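PDB 2YJ3: copper-transporting ATPase, which probably couples ATP hydrolysis to the transport of copper across the cell membrane, here represented by its catalytic phosphorylation and nucleotide-binding domains. Local coordinates for residues I32-G37 against E185-I190; K165-S170 against Q176-N181; S19-K24 against V233-L238. The protein carries 1 engineered substitution. All coordinates share one frame; numbering follows the deposited sequence.

Contact 1: residues I32-G37 against E185-I190. Engineered in segment 32-37: Glu34 (natural residue Asp). With SO4 (sulfate ion), chain C.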
loop_
_atom_site.group_PDB
_atom_site.type_symbol
_atom_site.label_atom_id
_atom_site.label_comp_id
_atom_site.label_asym_id
_atom_site.label_seq_id
_atom_site.Cartn_x
_atom_site.Cartn_y
_atom_site.Cartn_z
ATOM N N ILE A 32 13.623 1.737 5.076
ATOM C CA ILE A 32 12.684 0.674 4.776
ATOM C C ILE A 32 11.432 1.214 4.099
ATOM O O ILE A 32 10.822 2.179 4.573
ATOM C CB ILE A 32 12.290 -0.078 6.040
ATOM C CG1 ILE A 32 13.541 -0.697 6.675
ATOM C CG2 ILE A 32 11.245 -1.129 5.709
ATOM C CD1 ILE A 32 13.280 -1.543 7.917
ATOM N N PHE A 33 11.071 0.593 2.979
ATOM C CA PHE A 33 9.827 0.890 2.287
ATOM C C PHE A 33 8.799 -0.221 2.454
ATOM O O PHE A 33 9.116 -1.399 2.369
ATOM C CB PHE A 33 10.066 1.059 0.790
ATOM C CG PHE A 33 10.901 2.238 0.438
ATOM C CD1 PHE A 33 10.311 3.467 0.199
ATOM C CD2 PHE A 33 12.275 2.119 0.325
ATOM C CE1 PHE A 33 11.074 4.558 -0.132
ATOM C CE2 PHE A 33 13.048 3.213 -0.012
ATOM C CZ PHE A 33 12.446 4.435 -0.243
ATOM N N GLU A 34 7.556 0.180 2.672
ATOM C CA GLU A 34 6.417 -0.694 2.493
ATOM C C GLU A 34 6.071 -0.729 1.017
ATOM O O GLU A 34 5.839 0.312 0.408
ATOM C CB GLU A 34 5.234 -0.139 3.268
ATOM C CG GLU A 34 5.101 -0.716 4.654
ATOM C CD GLU A 34 4.174 -1.902 4.677
ATOM O OE1 GLU A 34 4.212 -2.712 3.722
ATOM O OE2 GLU A 34 3.385 -2.003 5.639
ATOM N N LYS A 35 6.036 -1.912 0.424
ATOM C CA LYS A 35 5.736 -1.986 -0.994
ATOM C C LYS A 35 4.480 -1.173 -1.289
ATOM O O LYS A 35 4.506 -0.249 -2.092
ATOM C CB LYS A 35 5.566 -3.437 -1.452
ATOM C CG LYS A 35 4.949 -3.576 -2.841
ATOM C CD LYS A 35 4.886 -5.025 -3.295
ATOM C CE LYS A 35 3.479 -5.579 -3.185
ATOM N NZ LYS A 35 2.575 -5.132 -4.285
ATOM N N THR A 36 3.392 -1.499 -0.607
ATOM C CA THR A 36 2.091 -0.976 -0.982
ATOM C C THR A 36 1.859 0.429 -0.453
ATOM O O THR A 36 1.868 0.649 0.758
ATOM C CB THR A 36 0.967 -1.876 -0.457
ATOM O OG1 THR A 36 1.137 -3.193 -0.988
ATOM C CG2 THR A 36 -0.401 -1.309 -0.860
ATOM N N GLY A 37 1.642 1.375 -1.364
ATOM C CA GLY A 37 1.294 2.724 -0.979
ATOM C C GLY A 37 2.462 3.683 -1.026
ATOM O O GLY A 37 2.272 4.892 -1.227
ATOM N N GLU A 185 2.862 -7.924 12.426
ATOM C CA GLU A 185 3.691 -8.335 13.557
ATOM C C GLU A 185 5.074 -8.798 13.117
ATOM O O GLU A 185 6.057 -8.580 13.823
ATOM C CB GLU A 185 2.989 -9.422 14.382
ATOM C CG GLU A 185 1.758 -8.912 15.137
ATOM C CD GLU A 185 0.631 -8.445 14.216
ATOM O OE1 GLU A 185 0.520 -8.974 13.090
ATOM O OE2 GLU A 185 -0.150 -7.555 14.621
ATOM N N ASP A 186 5.148 -9.445 11.956
ATOM C CA ASP A 186 6.435 -9.775 11.359
ATOM C C ASP A 186 7.243 -8.509 11.100
ATOM O O ASP A 186 8.440 -8.463 11.357
ATOM C CB ASP A 186 6.235 -10.516 10.041
ATOM C CG ASP A 186 5.450 -11.795 10.209
ATOM O OD1 ASP A 186 5.234 -12.202 11.371
ATOM O OD2 ASP A 186 5.048 -12.391 9.184
ATOM N N LYS A 187 6.592 -7.478 10.578
ATOM C CA LYS A 187 7.307 -6.233 10.285
ATOM C C LYS A 187 7.847 -5.624 11.577
ATOM O O LYS A 187 9.013 -5.230 11.646
ATOM C CB LYS A 187 6.411 -5.233 9.544
ATOM C CG LYS A 187 5.871 -5.763 8.227
ATOM C CD LYS A 187 4.889 -4.796 7.575
ATOM C CE LYS A 187 4.198 -5.471 6.394
ATOM N NZ LYS A 187 3.094 -4.647 5.828
ATOM N N VAL A 188 7.005 -5.579 12.610
ATOM C CA VAL A 188 7.414 -4.995 13.883
ATOM C C VAL A 188 8.661 -5.698 14.438
ATOM O O VAL A 188 9.613 -5.041 14.872
ATOM C CB VAL A 188 6.257 -4.985 14.922
ATOM C CG1 VAL A 188 6.230 -6.277 15.729
ATOM C CG2 VAL A 188 6.389 -3.800 15.853
ATOM N N ARG A 189 8.663 -7.031 14.402
ATOM C CA ARG A 189 9.818 -7.811 14.860
ATOM C C ARG A 189 11.074 -7.525 14.021
ATOM O O ARG A 189 12.189 -7.540 14.530
ATOM C CB ARG A 189 9.491 -9.307 14.864
ATOM C CG ARG A 189 8.627 -9.756 16.052
ATOM C CD ARG A 189 8.130 -11.191 15.896
ATOM N NE ARG A 189 7.692 -11.746 17.177
ATOM C CZ ARG A 189 6.747 -12.670 17.317
ATOM N NH1 ARG A 189 6.124 -13.149 16.246
ATOM N NH2 ARG A 189 6.420 -13.111 18.527
ATOM N N ILE A 190 10.888 -7.243 12.738
ATOM C CA ILE A 190 12.006 -6.885 11.869
ATOM C C ILE A 190 12.640 -5.552 12.262
ATOM O O ILE A 190 13.864 -5.422 12.331
ATOM C CB ILE A 190 11.571 -6.843 10.397
ATOM C CG1 ILE A 190 11.371 -8.275 9.887
ATOM C CG2 ILE A 190 12.603 -6.109 9.558
ATOM C CD1 ILE A 190 11.369 -8.388 8.388
HETATM S S SO4 C . 0.835 -4.951 3.007
HETATM O O1 SO4 C . 1.070 -5.487 4.344
HETATM O O2 SO4 C . 1.966 -4.110 2.605
HETATM O O3 SO4 C . 0.683 -6.040 2.035
HETATM O O4 SO4 C . -0.390 -4.159 3.037
#
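Lys187 reaches from helix 184-196 to the end of strand 30-34 and meets Glu34 there. Their side chains cross at about a right angle. Lys187 runs extended beyond CG, with CG anti to the carbonyl carbon (chi1 -59°), and this carries NZ straight out from the helix. Glu34 instead bends at chi2 (-93°), which turns its carboxylate to the ammonium group. The salt bridge is short, with Lys187 NZ 2.7 Å from Glu34 OE2. NZ comes from the syn side of OE2, 31° out of the carboxylate plane. NZ also donates to the sulfate ion, 2.6 Å from its O1, so one ammonium group spans two anions. Glu34 OE1 is 2.9 Å from sulfate O2. A methionine in place of Lys187 would probably leave the Glu34 carboxylate and the sulfate without their shared positive mate. Glu34 is engineered; the natural residue is Asp, which in P-type ATPases is the phosphorylated first residue of the DKTGT motif. Lys187 and Thr36 bind ATP in another structure of this protein; no nucleotide is bound here. Asp210 also lies close to Glu34 OE2, a second negative group at this point. The sulfate probably came from the crystallisation liquor. Its grip by Lys187 beside the engineered position is consistent with a site made to receive a phosphate group.

Contact 2: residues K165-S170 against Q176-N181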
loop_
_atom_site.group_PDB
_atom_site.type_symbol
_atom_site.label_atom_id
_atom_site.label_comp_id
_atom_site.label_asym_id
_atom_site.label_seq_id
_atom_site.Cartn_x
_atom_site.Cartn_y
_atom_site.Cartn_z
ATOM N N LYS A 165 5.166 -11.130 -6.475
ATOM C CA LYS A 165 4.809 -9.724 -6.647
ATOM C C LYS A 165 5.903 -8.842 -6.064
ATOM O O LYS A 165 6.374 -7.904 -6.706
ATOM C CB LYS A 165 3.464 -9.422 -5.982
ATOM N N VAL A 166 6.314 -9.160 -4.841
ATOM C CA VAL A 166 7.326 -8.374 -4.144
ATOM C C VAL A 166 8.666 -8.424 -4.871
ATOM O O VAL A 166 9.320 -7.398 -5.056
ATOM C CB VAL A 166 7.497 -8.837 -2.668
ATOM C CG1 VAL A 166 8.575 -8.019 -1.965
ATOM C CG2 VAL A 166 6.176 -8.725 -1.917
ATOM N N LYS A 167 9.073 -9.622 -5.287
ATOM C CA LYS A 167 10.359 -9.785 -5.957
ATOM C C LYS A 167 10.398 -8.977 -7.250
ATOM O O LYS A 167 11.372 -8.278 -7.535
ATOM C CB LYS A 167 10.639 -11.259 -6.254
ATOM C CG LYS A 167 12.070 -11.524 -6.684
ATOM C CD LYS A 167 12.378 -13.008 -6.739
ATOM C CE LYS A 167 11.986 -13.623 -8.080
ATOM N NZ LYS A 167 12.435 -15.055 -8.198
ATOM N N GLU A 168 9.329 -9.082 -8.027
ATOM C CA GLU A 168 9.242 -8.413 -9.316
ATOM C C GLU A 168 9.398 -6.902 -9.166
ATOM O O GLU A 168 10.058 -6.256 -9.984
ATOM C CB GLU A 168 7.910 -8.757 -9.975
ATOM C CG GLU A 168 7.284 -7.631 -10.769
ATOM C CD GLU A 168 5.901 -7.998 -11.273
ATOM N N LEU A 169 8.799 -6.342 -8.117
ATOM C CA LEU A 169 8.942 -4.917 -7.852
ATOM C C LEU A 169 10.368 -4.609 -7.435
ATOM O O LEU A 169 10.910 -3.561 -7.776
ATOM C CB LEU A 169 7.982 -4.456 -6.751
ATOM C CG LEU A 169 7.993 -2.944 -6.496
ATOM C CD1 LEU A 169 7.157 -2.236 -7.545
ATOM C CD2 LEU A 169 7.483 -2.604 -5.108
ATOM N N SER A 170 10.966 -5.520 -6.676
ATOM C CA SER A 170 12.366 -5.384 -6.293
ATOM C C SER A 170 13.229 -5.375 -7.543
ATOM O O SER A 170 14.179 -4.605 -7.646
ATOM C CB SER A 170 12.797 -6.530 -5.379
ATOM O OG SER A 170 12.090 -6.496 -4.155
ATOM N N GLN A 176 17.677 -5.088 -3.603
ATOM C CA GLN A 176 18.167 -6.415 -3.266
ATOM C C GLN A 176 17.429 -6.995 -2.065
ATOM O O GLN A 176 16.815 -8.059 -2.156
ATOM C CB GLN A 176 19.672 -6.371 -2.995
ATOM N N GLU A 177 17.490 -6.293 -0.939
ATOM C CA GLU A 177 16.890 -6.790 0.295
ATOM C C GLU A 177 15.388 -6.495 0.354
ATOM O O GLU A 177 14.965 -5.339 0.312
ATOM C CB GLU A 177 17.617 -6.215 1.519
ATOM C CG GLU A 177 17.713 -7.178 2.699
ATOM C CD GLU A 177 18.667 -6.689 3.772
ATOM N N TYR A 178 14.594 -7.557 0.441
ATOM C CA TYR A 178 13.151 -7.445 0.563
ATOM C C TYR A 178 12.606 -8.686 1.273
ATOM O O TYR A 178 13.160 -9.778 1.143
ATOM C CB TYR A 178 12.504 -7.328 -0.815
ATOM C CG TYR A 178 12.542 -8.620 -1.591
ATOM C CD1 TYR A 178 11.566 -9.595 -1.397
ATOM C CD2 TYR A 178 13.563 -8.882 -2.497
ATOM C CE1 TYR A 178 11.594 -10.781 -2.090
ATOM C CE2 TYR A 178 13.608 -10.083 -3.199
ATOM C CZ TYR A 178 12.617 -11.027 -2.989
ATOM O OH TYR A 178 12.637 -12.222 -3.678
ATOM N N TYR A 179 11.515 -8.511 2.013
ATOM C CA TYR A 179 10.834 -9.623 2.657
ATOM C C TYR A 179 9.386 -9.615 2.206
ATOM O O TYR A 179 8.794 -8.556 2.072
ATOM C CB TYR A 179 10.907 -9.476 4.181
ATOM C CG TYR A 179 12.323 -9.375 4.709
ATOM C CD1 TYR A 179 13.094 -8.244 4.467
ATOM C CD2 TYR A 179 12.899 -10.418 5.430
ATOM C CE1 TYR A 179 14.386 -8.147 4.934
ATOM C CE2 TYR A 179 14.200 -10.327 5.904
ATOM C CZ TYR A 179 14.937 -9.188 5.647
ATOM O OH TYR A 179 16.232 -9.080 6.109
ATOM N N SER A 180 8.813 -10.789 1.974
ATOM C CA SER A 180 7.420 -10.865 1.553
ATOM C C SER A 180 6.565 -11.650 2.535
ATOM O O SER A 180 7.064 -12.219 3.499
ATOM C CB SER A 180 7.323 -11.518 0.183
ATOM O OG SER A 180 7.680 -12.884 0.285
ATOM N N ASN A 181 5.264 -11.662 2.266
ATOM C CA ASN A 181 4.285 -12.386 3.060
ATOM C C ASN A 181 4.322 -12.064 4.546
ATOM O O ASN A 181 4.023 -12.923 5.387
ATOM C CB ASN A 181 4.422 -13.896 2.852
ATOM C CG ASN A 181 3.100 -14.605 2.971
ATOM O OD1 ASN A 181 2.874 -15.372 3.905
ATOM N ND2 ASN A 181 2.201 -14.334 2.034
#
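Tyr178 lays its ring against helix 163-173, where Val166, Ser170 and Lys167 meet it. It points to the helix from strand 177-179, with CG held between the backbone N and the carbonyl carbon (chi1 72°). Val166 meets the ring obliquely, its CG1 3.4 Å from Tyr178 CD1. Its other methyl, CG2, packs 3.7 Å from Ser180 CB, so one valine touches two residues of the strand and the loop after it. Ser170 also approaches obliquely, across the ring from CD1, with OG 3.3 Å from Tyr178 CD2. This hydroxyl is already used: OG donates to Val166 O one turn earlier, at 3.0 Å. That oxygen also accepts from Ser170 N. The OG donor sits above the carbonyl plane, 40° out of it. Lys167 completes the seat. Its CA lies over one face, toward the rim, in a CH-pi contact 4.3 Å from the Tyr178 ring centroid, while its CG lies 3.1 Å from Tyr178 OH. The helix and strand run nearly antiparallel, at 161°. They are the last two elements of the beta-alpha-beta unit 154-158, 163-173, 177-179 in the haloacid dehalogenase-like domain. Val166 also touches Ser159 and Asp161, which bind ATP in another structure. The contact is therefore mainly apolar and aromatic packing, and the serine hydroxyl stays bonded within its own helix while lying against the ring.

Contact 3: residues S19-K24 against V233-L238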
loop_
_atom_site.group_PDB
_atom_site.type_symbol
_atom_site.label_atom_id
_atom_site.label_comp_id
_atom_site.label_asym_id
_atom_site.label_seq_id
_atom_site.Cartn_x
_atom_site.Cartn_y
_atom_site.Cartn_z
ATOM N N SER A 19 11.478 19.102 15.536
ATOM C CA SER A 19 12.682 19.517 14.826
ATOM C C SER A 19 13.772 18.457 14.973
ATOM O O SER A 19 14.681 18.364 14.143
ATOM N N ASN A 20 13.670 17.664 16.037
ATOM C CA ASN A 20 14.627 16.598 16.320
ATOM C C ASN A 20 14.712 15.591 15.180
ATOM O O ASN A 20 15.794 15.096 14.855
ATOM N N VAL A 21 13.564 15.295 14.576
ATOM C CA VAL A 21 13.521 14.426 13.408
ATOM C C VAL A 21 14.502 14.939 12.367
ATOM O O VAL A 21 15.021 14.177 11.552
ATOM C CB VAL A 21 12.121 14.396 12.776
ATOM C CG1 VAL A 21 12.054 13.319 11.720
ATOM C CG2 VAL A 21 11.050 14.171 13.837
ATOM N N TYR A 22 14.756 16.242 12.415
ATOM C CA TYR A 22 15.636 16.902 11.460
ATOM C C TYR A 22 17.016 16.263 11.403
ATOM O O TYR A 22 17.320 15.519 10.471
ATOM N N GLU A 23 17.846 16.559 12.400
ATOM C CA GLU A 23 19.225 16.074 12.432
ATOM C C GLU A 23 19.260 14.567 12.649
ATOM O O GLU A 23 20.269 13.912 12.391
ATOM N N LYS A 24 18.148 14.023 13.127
ATOM C CA LYS A 24 18.043 12.591 13.323
ATOM C C LYS A 24 18.113 11.888 11.973
ATOM O O LYS A 24 18.565 10.751 11.883
ATOM C CB LYS A 24 16.748 12.240 14.055
ATOM C CG LYS A 24 16.795 10.905 14.781
ATOM C CD LYS A 24 15.639 10.773 15.760
ATOM N N VAL A 233 0.709 10.728 14.274
ATOM C CA VAL A 233 1.522 9.870 15.128
ATOM C C VAL A 233 2.946 9.708 14.575
ATOM O O VAL A 233 3.926 9.829 15.318
ATOM C CB VAL A 233 0.866 8.481 15.309
ATOM C CG1 VAL A 233 1.725 7.595 16.209
ATOM C CG2 VAL A 233 -0.553 8.627 15.868
ATOM N N ALA A 234 3.046 9.437 13.272
ATOM C CA ALA A 234 4.334 9.304 12.590
ATOM C C ALA A 234 5.166 10.575 12.715
ATOM O O ALA A 234 4.628 11.679 12.819
ATOM C CB ALA A 234 4.116 8.969 11.112
ATOM N N ASP A 235 6.483 10.420 12.689
ATOM C CA ASP A 235 7.386 11.559 12.784
ATOM C C ASP A 235 7.183 12.546 11.644
ATOM O O ASP A 235 7.256 13.763 11.836
ATOM C CB ASP A 235 8.830 11.075 12.793
ATOM C CG ASP A 235 9.199 10.383 14.090
ATOM O OD1 ASP A 235 8.385 10.413 15.038
ATOM O OD2 ASP A 235 10.305 9.815 14.165
ATOM N N ILE A 236 6.942 12.017 10.449
ATOM C CA ILE A 236 6.743 12.859 9.279
ATOM C C ILE A 236 5.579 12.379 8.459
ATOM O O ILE A 236 5.533 11.219 8.060
ATOM C CB ILE A 236 7.959 12.853 8.358
ATOM C CG1 ILE A 236 9.187 13.369 9.093
ATOM C CG2 ILE A 236 7.667 13.683 7.104
ATOM C CD1 ILE A 236 10.469 13.051 8.374
ATOM N N ILE A 237 4.641 13.271 8.186
ATOM C CA ILE A 237 3.561 12.927 7.284
ATOM C C ILE A 237 3.817 13.525 5.889
ATOM O O ILE A 237 4.031 14.741 5.742
ATOM C CB ILE A 237 2.200 13.366 7.859
ATOM C CG1 ILE A 237 2.040 12.806 9.276
ATOM C CG2 ILE A 237 1.068 12.934 6.951
ATOM C CD1 ILE A 237 0.650 12.942 9.848
ATOM N N LEU A 238 3.828 12.660 4.874
ATOM C CA LEU A 238 4.030 13.102 3.494
ATOM C C LEU A 238 2.696 13.480 2.904
ATOM O O LEU A 238 2.103 12.688 2.156
ATOM C CB LEU A 238 4.645 11.998 2.632
ATOM C CG LEU A 238 6.097 12.109 2.178
ATOM C CD1 LEU A 238 6.281 11.360 0.872
ATOM C CD2 LEU A 238 6.503 13.545 1.995
#
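Val21 packs on Asp235 and Ile236 in a small, buried apolar contact near the edge of the main sheet. It joins helix 20-27 to strand 236-238 and the loop just before it. Val21 points to the strand; its CG1 serves mainly Ile236 and its CG2 Asp235. CG1, anti to the backbone N (chi1 -171°), lies 3.7 Å from Ile236 CD1. It also reaches Ile236 CG1, at 3.9 Å. CG2 turns to the aspartate and sits 4.0 Å from Asp235 CB. Thus only the methylene of Asp235 is used here, not its carboxylate. The two residue pairs each meet at a slant. The sheet is that of the Rossmann-like haloacid dehalogenase fold, which forms the phosphorylation domain of P-type ATPases. Strand 236-238 runs parallel to strand 219-223 and antiparallel to the short edge strand 15-16. Val21 also touches Val219 and Ile16, so it closes over three strands at once. Asp235 OD1 makes a long, weak ion pair with Lys17. The backbone N of Asp235 is bonded to Ser220 OG. Ile236 continues the packing onto Ile16 and Met14.

All three contacts reach one mixed sheet, but only contacts 1 and 2 adjoin the nucleotide site. Their centres are about 11 Å apart, and they touch directly: Lys35 CG is 3.5 Å from Leu169 CD2, and Ile190 CD1 is 3.9 Å from Tyr179 CD2. Strand 177-179 of contact 2 leads along the chain into helix 184-196 of contact 1. Contact 1 holds Lys35, Thr36 and Lys187, residues that bind ATP in another structure of this protein, and here a sulfate. Lys187 is about 4 Å from Asn209 of that site, measured between side chains. Contact 3 lies apart, its centre about 18 Å from that of contact 1 and about 27 Å from that of contact 2.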